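Local coordinates for protein CG1507-PB, isoform B (PDB 5FGO) that probably binds purine-rich single-stranded DNA and RNA, and is represented here by its third Pur-alpha repeat, a dimer in the crystal, at residues R36-E44 and I53-I61. Numbering follows the deposited sequence.
Sequences RGVYMRISE and ITIPEKCWI
Val38 meets the chain where strand 49-56 gives way to helix 60-72: its carbonyl O accepts the Glu57 N-H at 2.7 Å, and a water joins its own N to Glu57 OE1. The Glu57 chain, extended beyond CG, brings OE1 obliquely across Val38, near its CB, while Val38 CG1 reaches Trp60 CH2. With CG between the backbone N and the carbonyl carbon (chi1 61°), the Tyr39 ring leads away from Pro56, its non-hydrogen-bonded partner, and Tyr39 CD1 touches the Thr54 methyl CG2 obliquely at 3.9 Å. Met40, present as selenomethionine, pairs with Ile55 through two backbone hydrogen bonds and turns its side chain to the helix-covered face. Met40 CB packs 3.6 Å from Trp60 CZ2, and a bend at chi3 (-58°) folds its CE over the centre of the Trp60 six-membered ring, a CH-pi contact 3.9 Å from the centroid. Glu57 CA lies against the opposite indole face. In the ring plane, Trp60 NE1 gives an almost straight bond (175°) to Ile55 O at 3.2 Å, approaching from above that carbonyl's plane; the same oxygen also accepts from Met40 N. An alanine in place of Trp60 would probably leave Met40 CE without its aromatic platform and take one of these two donors from Ile55 O. Arg41 lies on the Tyr39 and Thr54 face, where its guanidinium pairs with Asp30. Ile42 and Ile53 form the next hydrogen-bonded pair, side by side; Ile42 CD1 crosses to Ile55 CD1 at 3.7 Å. Thr54 N bonds Glu44 OE1 of the second subunit, joining strand 49-56 to it. The whole is an antiparallel beta hairpin continuing into a helix that packs on one sheet face, the beta-beta-beta-beta-alpha topology of a PUR repeat.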
loop_
_atom_site.group_PDB
_atom_site.type_symbol
_atom_site.label_atom_id
_atom_site.label_comp_id
_atom_site.label_asym_id
_atom_site.label_seq_id
_atom_site.Cartn_x
_atom_site.Cartn_y
_atom_site.Cartn_z
ATOM N N ARG B 36 13.848 -13.428 6.552
ATOM C CA ARG B 36 12.681 -13.955 5.875
ATOM C C ARG B 36 12.518 -13.311 4.498
ATOM O O ARG B 36 11.811 -13.843 3.652
ATOM C CB ARG B 36 11.408 -13.831 6.707
ATOM C CG ARG B 36 11.380 -14.766 7.906
ATOM C CD ARG B 36 10.089 -14.608 8.664
ATOM N NE ARG B 36 9.950 -13.262 9.190
ATOM C CZ ARG B 36 8.855 -12.804 9.782
ATOM N NH1 ARG B 36 7.780 -13.581 9.925
ATOM N NH2 ARG B 36 8.835 -11.551 10.218
ATOM N N GLY B 37 13.132 -12.157 4.266
ATOM C CA GLY B 37 13.151 -11.663 2.900
ATOM C C GLY B 37 12.984 -10.192 2.631
ATOM O O GLY B 37 13.160 -9.345 3.506
ATOM N N VAL B 38 12.615 -9.910 1.388
ATOM C CA VAL B 38 12.447 -8.550 0.896
ATOM C C VAL B 38 11.024 -8.021 1.131
ATOM O O VAL B 38 10.036 -8.708 0.877
ATOM C CB VAL B 38 12.772 -8.512 -0.619
ATOM C CG1 VAL B 38 12.445 -7.168 -1.230
ATOM C CG2 VAL B 38 14.219 -8.868 -0.845
ATOM N N TYR B 39 10.916 -6.770 1.557
ATOM C CA TYR B 39 9.610 -6.196 1.825
ATOM C C TYR B 39 9.519 -4.731 1.375
ATOM O O TYR B 39 10.543 -4.061 1.162
ATOM C CB TYR B 39 9.289 -6.310 3.317
ATOM C CG TYR B 39 10.272 -5.572 4.213
ATOM C CD1 TYR B 39 10.151 -4.207 4.446
ATOM C CD2 TYR B 39 11.347 -6.238 4.790
ATOM C CE1 TYR B 39 11.065 -3.536 5.257
ATOM C CE2 TYR B 39 12.259 -5.583 5.589
ATOM C CZ TYR B 39 12.114 -4.238 5.828
ATOM O OH TYR B 39 13.032 -3.602 6.632
HETATM N N MSE B 40 8.280 -4.256 1.242
HETATM C CA MSE B 40 7.987 -2.861 0.952
HETATM C C MSE B 40 7.273 -2.208 2.144
HETATM O O MSE B 40 6.207 -2.651 2.562
HETATM C CB MSE B 40 7.117 -2.731 -0.303
HETATM C CG MSE B 40 6.943 -1.296 -0.766
HETATM SE SE MSE B 40 5.506 -1.023 -2.027
HETATM C CE MSE B 40 6.167 -2.258 -3.347
ATOM N N ARG B 41 7.871 -1.157 2.692
ATOM C CA ARG B 41 7.230 -0.385 3.733
ATOM C C ARG B 41 6.556 0.817 3.105
ATOM O O ARG B 41 7.193 1.583 2.396
ATOM C CB ARG B 41 8.241 0.059 4.783
ATOM C CG ARG B 41 7.628 0.814 5.960
ATOM C CD ARG B 41 8.700 1.213 6.958
ATOM N NE ARG B 41 9.554 2.259 6.384
ATOM C CZ ARG B 41 10.651 2.764 6.956
ATOM N NH1 ARG B 41 11.040 2.348 8.160
ATOM N NH2 ARG B 41 11.358 3.703 6.322
ATOM N N ILE B 42 5.264 0.978 3.340
ATOM C CA ILE B 42 4.588 2.166 2.863
ATOM C C ILE B 42 4.222 3.012 4.083
ATOM O O ILE B 42 3.414 2.618 4.913
ATOM C CB ILE B 42 3.351 1.823 2.033
ATOM C CG1 ILE B 42 3.696 0.750 1.014
ATOM C CG2 ILE B 42 2.774 3.075 1.367
ATOM C CD1 ILE B 42 2.536 0.328 0.166
ATOM N N SER B 43 4.826 4.185 4.200
ATOM C CA SER B 43 4.570 5.018 5.362
ATOM C C SER B 43 3.611 6.148 5.085
ATOM O O SER B 43 3.648 6.755 4.026
ATOM C CB SER B 43 5.881 5.574 5.886
ATOM O OG SER B 43 6.809 4.521 6.064
ATOM N N GLU B 44 2.761 6.433 6.060
ATOM C CA GLU B 44 1.913 7.591 5.985
ATOM C C GLU B 44 2.449 8.531 7.062
ATOM O O GLU B 44 2.515 8.194 8.255
ATOM C CB GLU B 44 0.460 7.225 6.239
ATOM C CG GLU B 44 -0.548 8.325 5.960
ATOM C CD GLU B 44 -1.969 7.901 6.282
ATOM O OE1 GLU B 44 -2.223 6.714 6.509
ATOM O OE2 GLU B 44 -2.857 8.759 6.294
ATOM N N ILE B 53 2.756 0.310 6.806
ATOM C CA ILE B 53 2.533 -1.116 6.617
ATOM C C ILE B 53 3.719 -1.776 5.919
ATOM O O ILE B 53 4.485 -1.131 5.213
ATOM C CB ILE B 53 1.291 -1.408 5.794
ATOM C CG1 ILE B 53 1.419 -0.705 4.433
ATOM C CG2 ILE B 53 0.058 -0.991 6.574
ATOM C CD1 ILE B 53 0.376 -1.090 3.437
ATOM N N THR B 54 3.854 -3.073 6.130
ATOM C CA THR B 54 4.963 -3.823 5.597
ATOM C C THR B 54 4.464 -5.022 4.787
ATOM O O THR B 54 3.763 -5.900 5.289
ATOM C CB THR B 54 5.904 -4.256 6.724
ATOM O OG1 THR B 54 6.688 -3.126 7.094
ATOM C CG2 THR B 54 6.869 -5.303 6.252
ATOM N N ILE B 55 4.853 -5.034 3.517
ATOM C CA ILE B 55 4.373 -6.006 2.557
ATOM C C ILE B 55 5.544 -6.819 2.101
ATOM O O ILE B 55 6.488 -6.261 1.555
ATOM C CB ILE B 55 3.737 -5.347 1.336
ATOM C CG1 ILE B 55 2.710 -4.310 1.759
ATOM C CG2 ILE B 55 3.100 -6.375 0.448
ATOM C CD1 ILE B 55 2.341 -3.359 0.670
ATOM N N PRO B 56 5.502 -8.134 2.343
ATOM C CA PRO B 56 6.561 -9.048 1.893
ATOM C C PRO B 56 6.503 -9.151 0.384
ATOM O O PRO B 56 5.390 -9.074 -0.148
ATOM C CB PRO B 56 6.193 -10.391 2.530
ATOM C CG PRO B 56 4.987 -10.123 3.391
ATOM C CD PRO B 56 4.369 -8.848 2.943
ATOM N N GLU B 57 7.652 -9.321 -0.273
ATOM C CA GLU B 57 7.715 -9.400 -1.731
ATOM C C GLU B 57 6.787 -10.457 -2.321
ATOM O O GLU B 57 6.121 -10.192 -3.308
ATOM C CB GLU B 57 9.141 -9.674 -2.221
ATOM C CG GLU B 57 9.286 -9.408 -3.731
ATOM C CD GLU B 57 10.629 -9.827 -4.338
ATOM O OE1 GLU B 57 11.519 -10.328 -3.611
ATOM O OE2 GLU B 57 10.787 -9.647 -5.567
ATOM N N LYS B 58 6.664 -11.616 -1.683
ATOM C CA LYS B 58 5.902 -12.726 -2.269
ATOM C C LYS B 58 4.437 -12.393 -2.540
ATOM O O LYS B 58 3.700 -13.222 -3.076
ATOM C CB LYS B 58 5.968 -13.959 -1.375
ATOM C CG LYS B 58 5.238 -13.800 -0.068
ATOM C CD LYS B 58 5.266 -15.050 0.772
ATOM C CE LYS B 58 6.601 -15.195 1.453
ATOM N NZ LYS B 58 6.606 -16.266 2.511
ATOM N N CYS B 59 3.998 -11.189 -2.189
ATOM C CA CYS B 59 2.620 -10.836 -2.492
ATOM C C CYS B 59 2.463 -9.468 -3.148
ATOM O O CYS B 59 1.355 -8.944 -3.250
ATOM C CB CYS B 59 1.762 -10.958 -1.222
ATOM S SG CYS B 59 2.072 -9.734 0.056
ATOM N N TRP B 60 3.555 -8.918 -3.658
ATOM C CA TRP B 60 3.481 -7.637 -4.388
ATOM C C TRP B 60 2.507 -7.725 -5.579
ATOM O O TRP B 60 1.754 -6.774 -5.839
ATOM C CB TRP B 60 4.871 -7.173 -4.881
ATOM C CG TRP B 60 5.773 -6.752 -3.748
ATOM C CD1 TRP B 60 5.484 -6.818 -2.414
ATOM C CD2 TRP B 60 7.068 -6.138 -3.845
ATOM N NE1 TRP B 60 6.537 -6.334 -1.680
ATOM C CE2 TRP B 60 7.515 -5.900 -2.532
ATOM C CE3 TRP B 60 7.894 -5.777 -4.912
ATOM C CZ2 TRP B 60 8.751 -5.325 -2.254
ATOM C CZ3 TRP B 60 9.132 -5.197 -4.637
ATOM C CH2 TRP B 60 9.544 -4.977 -3.317
ATOM N N ILE B 61 2.526 -8.850 -6.301
ATOM C CA ILE B 61 1.630 -9.014 -7.445
ATOM C C ILE B 61 0.167 -9.045 -7.020
ATOM O O ILE B 61 -0.679 -8.364 -7.614
ATOM C CB ILE B 61 1.955 -10.276 -8.259
ATOM C CG1 ILE B 61 3.251 -10.078 -9.037
ATOM C CG2 ILE B 61 0.859 -10.534 -9.293
ATOM C CD1 ILE B 61 3.101 -9.032 -10.121
HETATM O O HOH W 1 11.752 -11.573 -0.983
#